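Lombricine kinase (Urechis caupo, PDB 3JPZ) catalyses the reversible transfer of a phosphoryl group between ATP and the guanidino compound lombricine, as a phosphagen kinase of the ATP:guanido phosphotransferase family. Local coordinates at residues Phe179-Pro184 with Arg196-Ala201; Arg202-Asn207 with Leu213-Glu218. One frame throughout, in Å; residues are numbered along the deposited sequence.

Contact 1 of 2, residues Phe179-Pro184 with Arg196-Ala201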
ATOM      1  N   PHE A 179      12.920 -21.536   1.736  1.00 25.63           N
ATOM      2  CA  PHE A 179      11.621 -21.662   2.393  1.00 20.06           C
ATOM      3  C   PHE A 179      11.063 -20.324   2.870  1.00 22.96           C
ATOM      4  O   PHE A 179       9.977 -20.270   3.442  1.00 32.46           O
ATOM      5  CB  PHE A 179      11.739 -22.553   3.632  1.00 14.97           C
ATOM      6  CG  PHE A 179      11.808 -24.020   3.338  1.00 24.92           C
ATOM      7  CD1 PHE A 179      11.631 -24.507   2.056  1.00 29.26           C
ATOM      8  CD2 PHE A 179      12.015 -24.920   4.369  1.00 24.48           C
ATOM      9  CE1 PHE A 179      11.688 -25.865   1.806  1.00 33.46           C
ATOM     10  CE2 PHE A 179      12.067 -26.277   4.124  1.00 29.81           C
ATOM     11  CZ  PHE A 179      11.904 -26.749   2.846  1.00 28.97           C
ATOM     12  N   LEU A 180      11.811 -19.249   2.678  1.00 16.34           N
ATOM     13  CA  LEU A 180      11.402 -17.972   3.235  1.00 25.25           C
ATOM     14  C   LEU A 180      10.511 -17.196   2.286  1.00 19.87           C
ATOM     15  O   LEU A 180      10.700 -17.231   1.072  1.00 24.40           O
ATOM     16  CB  LEU A 180      12.623 -17.114   3.567  1.00 29.37           C
ATOM     17  CG  LEU A 180      12.293 -15.852   4.362  1.00 31.02           C
ATOM     18  CD1 LEU A 180      12.165 -16.181   5.841  1.00 32.83           C
ATOM     19  CD2 LEU A 180      13.342 -14.774   4.132  1.00 30.74           C
ATOM     20  N   PHE A 181       9.535 -16.496   2.853  1.00 27.71           N
ATOM     21  CA  PHE A 181       8.792 -15.489   2.108  1.00 25.21           C
ATOM     22  C   PHE A 181       8.940 -14.132   2.791  1.00 26.26           C
ATOM     23  O   PHE A 181       9.116 -14.047   4.010  1.00 31.74           O
ATOM     24  CB  PHE A 181       7.320 -15.877   1.938  1.00 21.91           C
ATOM     25  CG  PHE A 181       6.538 -15.957   3.231  1.00 15.74           C
ATOM     26  CD1 PHE A 181       5.863 -14.855   3.712  1.00 18.25           C
ATOM     27  CD2 PHE A 181       6.450 -17.147   3.936  1.00 12.98           C
ATOM     28  CE1 PHE A 181       5.125 -14.926   4.888  1.00 15.52           C
ATOM     29  CE2 PHE A 181       5.709 -17.230   5.104  1.00 13.43           C
ATOM     30  CZ  PHE A 181       5.050 -16.119   5.583  1.00 13.65           C
ATOM     31  N   GLN A 182       8.878 -13.079   1.984  1.00 34.26           N
ATOM     32  CA  GLN A 182       9.118 -11.715   2.434  1.00 42.15           C
ATOM     33  C   GLN A 182       7.807 -10.946   2.363  1.00 34.57           C
ATOM     34  O   GLN A 182       6.843 -11.421   1.773  1.00 21.52           O
ATOM     35  CB  GLN A 182      10.132 -11.035   1.511  1.00 52.39           C
ATOM     36  CG  GLN A 182      11.396 -11.836   1.238  1.00 60.54           C
ATOM     37  CD  GLN A 182      12.511 -11.505   2.206  1.00 62.01           C
ATOM     38  OE1 GLN A 182      12.345 -11.608   3.421  1.00 57.07           O
ATOM     39  NE2 GLN A 182      13.658 -11.103   1.670  1.00 63.00           N
ATOM     40  N   LYS A 183       7.762  -9.756   2.949  1.00 30.84           N
ATOM     41  CA  LYS A 183       6.604  -8.900   2.753  1.00 22.49           C
ATOM     42  C   LYS A 183       6.405  -8.716   1.249  1.00 14.75           C
ATOM     43  O   LYS A 183       7.318  -8.306   0.534  1.00 14.79           O
ATOM     44  CB  LYS A 183       6.784  -7.550   3.451  1.00 11.89           C
ATOM     45  CG  LYS A 183       5.520  -6.679   3.426  1.00 42.61           C
ATOM     46  CD  LYS A 183       5.560  -5.553   4.456  1.00 25.02           C
ATOM     47  CE  LYS A 183       4.403  -4.565   4.270  1.00 22.07           C
ATOM     48  NZ  LYS A 183       4.594  -3.309   5.054  1.00 27.57           N
ATOM     49  N   PRO A 184       5.222  -9.063   0.750  1.00 19.95           N
ATOM     50  CA  PRO A 184       5.018  -8.875  -0.688  1.00 12.38           C
ATOM     51  C   PRO A 184       4.984  -7.401  -1.078  1.00 16.59           C
ATOM     52  O   PRO A 184       4.539  -6.565  -0.299  1.00 15.64           O
ATOM     53  CB  PRO A 184       3.677  -9.553  -0.942  1.00 10.04           C
ATOM     54  CG  PRO A 184       3.545 -10.553   0.167  1.00 20.03           C
ATOM     55  CD  PRO A 184       4.197  -9.924   1.354  1.00 14.12           C
ATOM     56  N   ARG A 196      -1.205  -5.949   5.235  1.00 20.29           N
ATOM     57  CA  ARG A 196      -1.409  -5.220   6.487  1.00 11.64           C
ATOM     58  C   ARG A 196      -0.850  -5.940   7.707  1.00 12.22           C
ATOM     59  O   ARG A 196      -0.908  -7.158   7.803  1.00 15.60           O
ATOM     60  CB  ARG A 196      -2.897  -4.967   6.712  1.00 11.41           C
ATOM     61  CG  ARG A 196      -3.428  -3.723   6.039  1.00 11.64           C
ATOM     62  CD  ARG A 196      -4.955  -3.710   6.017  1.00 29.71           C
ATOM     63  NE  ARG A 196      -5.469  -4.977   5.505  1.00 19.18           N
ATOM     64  CZ  ARG A 196      -6.135  -5.872   6.227  1.00 12.39           C
ATOM     65  NH1 ARG A 196      -6.417  -5.649   7.512  1.00 15.24           N
ATOM     66  NH2 ARG A 196      -6.529  -6.988   5.652  1.00 12.24           N
ATOM     67  N   ASP A 197      -0.337  -5.159   8.651  1.00 24.85           N
ATOM     68  CA  ASP A 197       0.166  -5.670   9.919  1.00 25.93           C
ATOM     69  C   ASP A 197       1.287  -6.682   9.754  1.00 20.06           C
ATOM     70  O   ASP A 197       1.451  -7.564  10.591  1.00 18.66           O
ATOM     71  CB  ASP A 197      -0.968  -6.315  10.707  1.00 19.29           C
ATOM     72  CG  ASP A 197      -2.239  -5.519  10.638  1.00 13.35           C
ATOM     73  OD1 ASP A 197      -2.259  -4.397  11.170  1.00 15.50           O
ATOM     74  OD2 ASP A 197      -3.217  -6.013  10.041  1.00 18.75           O
ATOM     75  N   TRP A 198       2.060  -6.552   8.682  1.00 20.32           N
ATOM     76  CA  TRP A 198       3.179  -7.446   8.437  1.00 12.67           C
ATOM     77  C   TRP A 198       4.186  -7.374   9.571  1.00 16.57           C
ATOM     78  O   TRP A 198       4.577  -6.279   9.960  1.00 19.92           O
ATOM     79  CB  TRP A 198       3.884  -7.072   7.142  1.00 16.09           C
ATOM     80  CG  TRP A 198       4.734  -8.178   6.680  1.00 14.57           C
ATOM     81  CD1 TRP A 198       6.029  -8.400   7.001  1.00 18.72           C
ATOM     82  CD2 TRP A 198       4.332  -9.262   5.841  1.00 12.16           C
ATOM     83  NE1 TRP A 198       6.473  -9.547   6.397  1.00 17.64           N
ATOM     84  CE2 TRP A 198       5.449 -10.095   5.679  1.00 12.32           C
ATOM     85  CE3 TRP A 198       3.139  -9.597   5.199  1.00 16.55           C
ATOM     86  CZ2 TRP A 198       5.410 -11.248   4.910  1.00 12.51           C
ATOM     87  CZ3 TRP A 198       3.101 -10.745   4.435  1.00 19.09           C
ATOM     88  CH2 TRP A 198       4.228 -11.553   4.293  1.00 14.36           C
ATOM     89  N   PRO A 199       4.634  -8.535  10.097  1.00 21.96           N
ATOM     90  CA  PRO A 199       4.328  -9.925   9.752  1.00 17.84           C
ATOM     91  C   PRO A 199       3.524 -10.650  10.832  1.00 21.54           C
ATOM     92  O   PRO A 199       3.734 -11.839  11.075  1.00 20.54           O
ATOM     93  CB  PRO A 199       5.710 -10.564   9.702  1.00 14.48           C
ATOM     94  CG  PRO A 199       6.599  -9.664  10.600  1.00 34.59           C
ATOM     95  CD  PRO A 199       5.754  -8.495  11.045  1.00 21.68           C
ATOM     96  N   ASP A 200       2.633  -9.932  11.493  1.00 29.56           N
ATOM     97  CA  ASP A 200       1.770 -10.530  12.499  1.00 17.68           C
ATOM     98  C   ASP A 200       0.961 -11.692  11.921  1.00 15.31           C
ATOM     99  O   ASP A 200       0.261 -11.539  10.916  1.00 14.68           O
ATOM    100  CB  ASP A 200       0.823  -9.473  13.051  1.00 17.72           C
ATOM    101  CG  ASP A 200       0.050  -9.966  14.243  1.00 21.52           C
ATOM    102  OD1 ASP A 200      -0.547 -11.059  14.157  1.00 31.20           O
ATOM    103  OD2 ASP A 200       0.053  -9.255  15.261  1.00 19.12           O
ATOM    104  N   ALA A 201       1.077 -12.856  12.556  1.00 16.12           N
ATOM    105  CA  ALA A 201       0.353 -14.056  12.142  1.00 16.22           C
ATOM    106  C   ALA A 201       0.821 -14.583  10.782  1.00 20.52           C
ATOM    107  O   ALA A 201       0.080 -15.280  10.094  1.00 24.49           O
ATOM    108  CB  ALA A 201      -1.146 -13.796  12.126  1.00 31.75           C
TER
HETATM  109  O   HOH W   1       2.396  -4.053   6.802  1.00 15.80           O
HETATM  110  O   HOH W   2       5.266  -3.929   8.035  1.00 20.66           O
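Lys183 and Pro184 lie over one face of the Trp198 indole, packing that joins the two loops flanking helix 187-191 in the C-terminal catalytic domain of the phosphagen kinase fold. Lys183 CB makes a CH-pi contact, 3.5 Å from the centroid of the five-membered ring and only 8° off its normal. With CG anti to the backbone N (chi1 -173°) and an extended chain beyond it, the lysine continues over the indole, and its CD reaches Trp198 CB at 3.5 Å. Further along the same face, Pro184 CD lies 3.4 Å from Trp198 CH2, over the CZ3-CH2 side of the six-membered ring. On the opposite face Pro199, which follows a cis peptide bond, places CB 3.4 Å above the indole plane, toward the rim.

The aromatic contact is of another kind. The Phe181 ring stands nearly perpendicular to the indole (86°), but the two meet by their edges and not as a T-shaped stack; Phe181 CE1 comes within 3.5 Å of Trp198 CH2.

Among the polar links, loop 196-201 also reaches the second subunit: Asp197 N bonds to Asp53 and Asp197 OD1 to Gln49 of that chain, whose Phe55 packs on Pro199. Across the contact itself they run through water. Lys183 NZ donates to two waters; one lies 3.1 Å from Trp198 N and accepts its hydrogen, while the other is placed to donate to Trp198 O, 3.1 Å away.

Contact 2 of 2, residues Arg202-Asn207 with Leu213-Glu218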
ATOM      1  N   ARG A 202       2.042 -14.240  10.394  1.00 15.08           N
ATOM      2  CA  ARG A 202       2.676 -14.861   9.227  1.00 14.73           C
ATOM      3  C   ARG A 202       3.675 -15.871   9.733  1.00 15.46           C
ATOM      4  O   ARG A 202       4.294 -15.657  10.771  1.00 26.25           O
ATOM      5  CB  ARG A 202       3.411 -13.833   8.374  1.00 18.98           C
ATOM      6  CG  ARG A 202       2.538 -13.134   7.376  1.00 13.65           C
ATOM      7  CD  ARG A 202       1.443 -12.355   8.077  1.00 19.17           C
ATOM      8  NE  ARG A 202       0.652 -11.608   7.112  1.00 13.10           N
ATOM      9  CZ  ARG A 202       0.133 -10.405   7.325  1.00 15.85           C
ATOM     10  NH1 ARG A 202       0.312  -9.792   8.483  1.00 17.79           N
ATOM     11  NH2 ARG A 202      -0.558  -9.811   6.364  1.00 12.15           N
ATOM     12  N   GLY A 203       3.839 -16.972   9.015  1.00 25.86           N
ATOM     13  CA  GLY A 203       4.807 -17.963   9.432  1.00 22.41           C
ATOM     14  C   GLY A 203       5.152 -18.996   8.389  1.00 27.55           C
ATOM     15  O   GLY A 203       4.499 -19.120   7.354  1.00 17.97           O
ATOM     16  N   ILE A 204       6.207 -19.739   8.688  1.00 34.24           N
ATOM     17  CA  ILE A 204       6.671 -20.812   7.841  1.00 23.39           C
ATOM     18  C   ILE A 204       6.721 -22.080   8.664  1.00 16.61           C
ATOM     19  O   ILE A 204       7.382 -22.129   9.697  1.00 24.84           O
ATOM     20  CB  ILE A 204       8.078 -20.518   7.318  1.00 22.99           C
ATOM     21  CG1 ILE A 204       8.086 -19.207   6.524  1.00 21.61           C
ATOM     22  CG2 ILE A 204       8.574 -21.681   6.477  1.00 16.54           C
ATOM     23  CD1 ILE A 204       9.475 -18.655   6.265  1.00 15.35           C
ATOM     24  N   TRP A 205       6.005 -23.100   8.214  1.00 24.38           N
ATOM     25  CA  TRP A 205       6.075 -24.419   8.815  1.00 24.51           C
ATOM     26  C   TRP A 205       6.684 -25.351   7.790  1.00 28.23           C
ATOM     27  O   TRP A 205       6.528 -25.144   6.591  1.00 16.29           O
ATOM     28  CB  TRP A 205       4.677 -24.908   9.183  1.00 17.81           C
ATOM     29  CG  TRP A 205       4.637 -26.260   9.845  1.00 22.88           C
ATOM     30  CD1 TRP A 205       4.586 -26.512  11.187  1.00 30.49           C
ATOM     31  CD2 TRP A 205       4.625 -27.540   9.198  1.00 26.77           C
ATOM     32  NE1 TRP A 205       4.548 -27.865  11.414  1.00 29.15           N
ATOM     33  CE2 TRP A 205       4.569 -28.518  10.211  1.00 20.15           C
ATOM     34  CE3 TRP A 205       4.656 -27.954   7.862  1.00 25.36           C
ATOM     35  CZ2 TRP A 205       4.550 -29.878   9.931  1.00 20.75           C
ATOM     36  CZ3 TRP A 205       4.635 -29.302   7.589  1.00 34.13           C
ATOM     37  CH2 TRP A 205       4.584 -30.250   8.616  1.00 23.99           C
ATOM     38  N   HIS A 206       7.400 -26.364   8.255  1.00 17.76           N
ATOM     39  CA  HIS A 206       7.809 -27.444   7.374  1.00 26.51           C
ATOM     40  C   HIS A 206       8.179 -28.665   8.184  1.00 28.49           C
ATOM     41  O   HIS A 206       8.484 -28.566   9.374  1.00 32.25           O
ATOM     42  CB  HIS A 206       8.970 -27.022   6.462  1.00 19.86           C
ATOM     43  CG  HIS A 206      10.268 -26.815   7.177  1.00 17.35           C
ATOM     44  ND1 HIS A 206      11.123 -27.850   7.482  1.00 18.20           N
ATOM     45  CD2 HIS A 206      10.868 -25.687   7.625  1.00 22.27           C
ATOM     46  CE1 HIS A 206      12.191 -27.372   8.096  1.00 23.34           C
ATOM     47  NE2 HIS A 206      12.060 -26.061   8.196  1.00 25.54           N
ATOM     48  N   ASN A 207       8.143 -29.820   7.533  1.00 29.41           N
ATOM     49  CA  ASN A 207       8.530 -31.061   8.174  1.00 23.95           C
ATOM     50  C   ASN A 207      10.042 -31.174   8.252  1.00 20.75           C
ATOM     51  O   ASN A 207      10.767 -30.391   7.639  1.00 25.90           O
ATOM     52  CB  ASN A 207       7.947 -32.261   7.423  1.00 19.43           C
ATOM     53  CG  ASN A 207       8.428 -32.345   5.987  1.00 33.70           C
ATOM     54  OD1 ASN A 207       9.282 -31.570   5.550  1.00 20.71           O
ATOM     55  ND2 ASN A 207       7.876 -33.291   5.244  1.00 18.76           N
ATOM     56  N   LEU A 213       6.233 -27.962   2.923  1.00 19.64           N
ATOM     57  CA  LEU A 213       6.433 -26.593   3.373  1.00 20.14           C
ATOM     58  C   LEU A 213       5.094 -25.873   3.430  1.00 23.44           C
ATOM     59  O   LEU A 213       4.272 -26.000   2.541  1.00 17.77           O
ATOM     60  CB  LEU A 213       7.383 -25.869   2.422  1.00 19.45           C
ATOM     61  CG  LEU A 213       7.436 -24.344   2.531  1.00 17.19           C
ATOM     62  CD1 LEU A 213       8.118 -23.901   3.828  1.00 14.53           C
ATOM     63  CD2 LEU A 213       8.159 -23.790   1.307  1.00 24.60           C
ATOM     64  N   ILE A 214       4.886 -25.108   4.487  1.00 15.30           N
ATOM     65  CA  ILE A 214       3.615 -24.455   4.719  1.00 15.17           C
ATOM     66  C   ILE A 214       3.887 -22.983   4.974  1.00 14.51           C
ATOM     67  O   ILE A 214       4.659 -22.648   5.861  1.00 29.79           O
ATOM     68  CB  ILE A 214       2.911 -25.073   5.944  1.00 21.11           C
ATOM     69  CG1 ILE A 214       2.588 -26.550   5.689  1.00 31.65           C
ATOM     70  CG2 ILE A 214       1.660 -24.286   6.326  1.00 31.43           C
ATOM     71  CD1 ILE A 214       1.561 -26.791   4.604  1.00 32.24           C
ATOM     72  N   TRP A 215       3.298 -22.105   4.173  1.00 14.53           N
ATOM     73  CA  TRP A 215       3.333 -20.668   4.460  1.00 13.69           C
ATOM     74  C   TRP A 215       1.963 -20.233   4.931  1.00 13.80           C
ATOM     75  O   TRP A 215       0.961 -20.508   4.279  1.00 13.80           O
ATOM     76  CB  TRP A 215       3.663 -19.834   3.236  1.00 12.97           C
ATOM     77  CG  TRP A 215       5.048 -19.924   2.745  1.00 13.90           C
ATOM     78  CD1 TRP A 215       6.103 -20.518   3.356  1.00 14.27           C
ATOM     79  CD2 TRP A 215       5.544 -19.355   1.535  1.00 12.58           C
ATOM     80  NE1 TRP A 215       7.234 -20.369   2.588  1.00 14.23           N
ATOM     81  CE2 TRP A 215       6.915 -19.653   1.466  1.00 13.33           C
ATOM     82  CE3 TRP A 215       4.960 -18.612   0.501  1.00 12.65           C
ATOM     83  CZ2 TRP A 215       7.716 -19.244   0.393  1.00 12.94           C
ATOM     84  CZ3 TRP A 215       5.758 -18.211  -0.565  1.00 17.15           C
ATOM     85  CH2 TRP A 215       7.120 -18.525  -0.605  1.00 11.69           C
ATOM     86  N   ILE A 216       1.925 -19.528   6.044  1.00 14.52           N
ATOM     87  CA  ILE A 216       0.673 -19.013   6.560  1.00 17.86           C
ATOM     88  C   ILE A 216       0.600 -17.505   6.353  1.00 20.03           C
ATOM     89  O   ILE A 216       1.516 -16.764   6.709  1.00 20.00           O
ATOM     90  CB  ILE A 216       0.497 -19.366   8.049  1.00 15.17           C
ATOM     91  CG1 ILE A 216       0.486 -20.885   8.225  1.00 23.50           C
ATOM     92  CG2 ILE A 216      -0.792 -18.759   8.603  1.00 20.14           C
ATOM     93  CD1 ILE A 216       0.305 -21.334   9.645  1.00 25.59           C
ATOM     94  N   ASN A 217      -0.489 -17.072   5.733  1.00 16.48           N
ATOM     95  CA  ASN A 217      -0.856 -15.670   5.678  1.00 13.71           C
ATOM     96  C   ASN A 217       0.134 -14.827   4.881  1.00 13.02           C
ATOM     97  O   ASN A 217       0.310 -13.645   5.150  1.00 18.38           O
ATOM     98  CB  ASN A 217      -1.087 -15.128   7.099  1.00 13.64           C
ATOM     99  CG  ASN A 217      -2.426 -15.588   7.680  1.00 19.70           C
ATOM    100  OD1 ASN A 217      -3.406 -15.733   6.954  1.00 23.25           O
ATOM    101  ND2 ASN A 217      -2.467 -15.831   8.979  1.00 14.92           N
ATOM    102  N   GLU A 218       0.771 -15.442   3.892  1.00 29.40           N
ATOM    103  CA  GLU A 218       1.443 -14.676   2.852  1.00 24.81           C
ATOM    104  C   GLU A 218       0.364 -14.196   1.880  1.00 17.29           C
ATOM    105  O   GLU A 218      -0.322 -13.209   2.146  1.00 25.59           O
ATOM    106  CB  GLU A 218       2.501 -15.515   2.135  1.00 12.10           C
ATOM    107  CG  GLU A 218       3.414 -14.695   1.244  1.00 16.23           C
ATOM    108  CD  GLU A 218       3.517 -15.236  -0.165  1.00 20.76           C
ATOM    109  OE1 GLU A 218       2.736 -16.147  -0.524  1.00 17.89           O
ATOM    110  OE2 GLU A 218       4.370 -14.730  -0.919  1.00 23.43           O
TER
HETATM  111  O   HOH W   3      -1.192 -11.317   3.745  1.00 13.42           O
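Trp205 N donates to Ile214 O at 2.7 Å, and the same carbonyl oxygen receives a CA-H...O contact from Ile204. Ile214 N returns a bond to Trp205 O, completing one hydrogen-bonded pair. Gly203 and Ile216 form the next: Ile216 N donates to Gly203 O at 2.9 Å, nearly straight, while the return bond from Gly203 N to Ile216 O is longer.

On the Trp205 side of the sheet, the side chains of Trp205 and Ile214 run side by side. Trp205 CE3 lies 3.3 Å from Ile214 CG1, and both residues pack on Leu149 of helix 135-149. On the other side, Leu213 CD1 presses tightly against Ile204 CG2 at 3.5 Å, while Ile204 CG1 touches Trp215 CD1 more loosely at 4.0 Å.

Just before strand 203-207 begins and after strand 212-216 ends, Arg202 adds a side-chain bond. Its chain bends at chi2 (62°), bringing NE to Asn217 O at 2.8 Å, with the oxygen at the guanidinium edge and near its plane. A water accepts from Arg202 NH2 and can donate to Glu218 O, and NH1 is taken by Arg196 O and Asp200 O, so the guanidinium is fixed on several sides.

This is an antiparallel beta hairpin within the large antiparallel sheet of the phosphagen kinase catalytic domain, with Trp215 close to the ADP-binding Arg223.

In the fold
Following the chain from the N terminus, helix 168-176 runs into the loop 179-184, helix 187-191 comes next, and the loop 196-201 turns back, so that contact 1 closes a loop round that helix. The chain then enters strand 203-207 directly, turns, and returns along strand 212-216, where contact 2 closes the hairpin turn. The two closures are thus in series, neither nested nor crossed, with centres about 10 Å apart. Two bridging bonds join the loops of contact 1 to the sheet: Ala201 O probably accepts a hydrogen bond from Asn217 ND2, and Phe179 O probably one from Trp215 NE1. Phe181 also packs on the hairpin, where its ring meets that of Trp215.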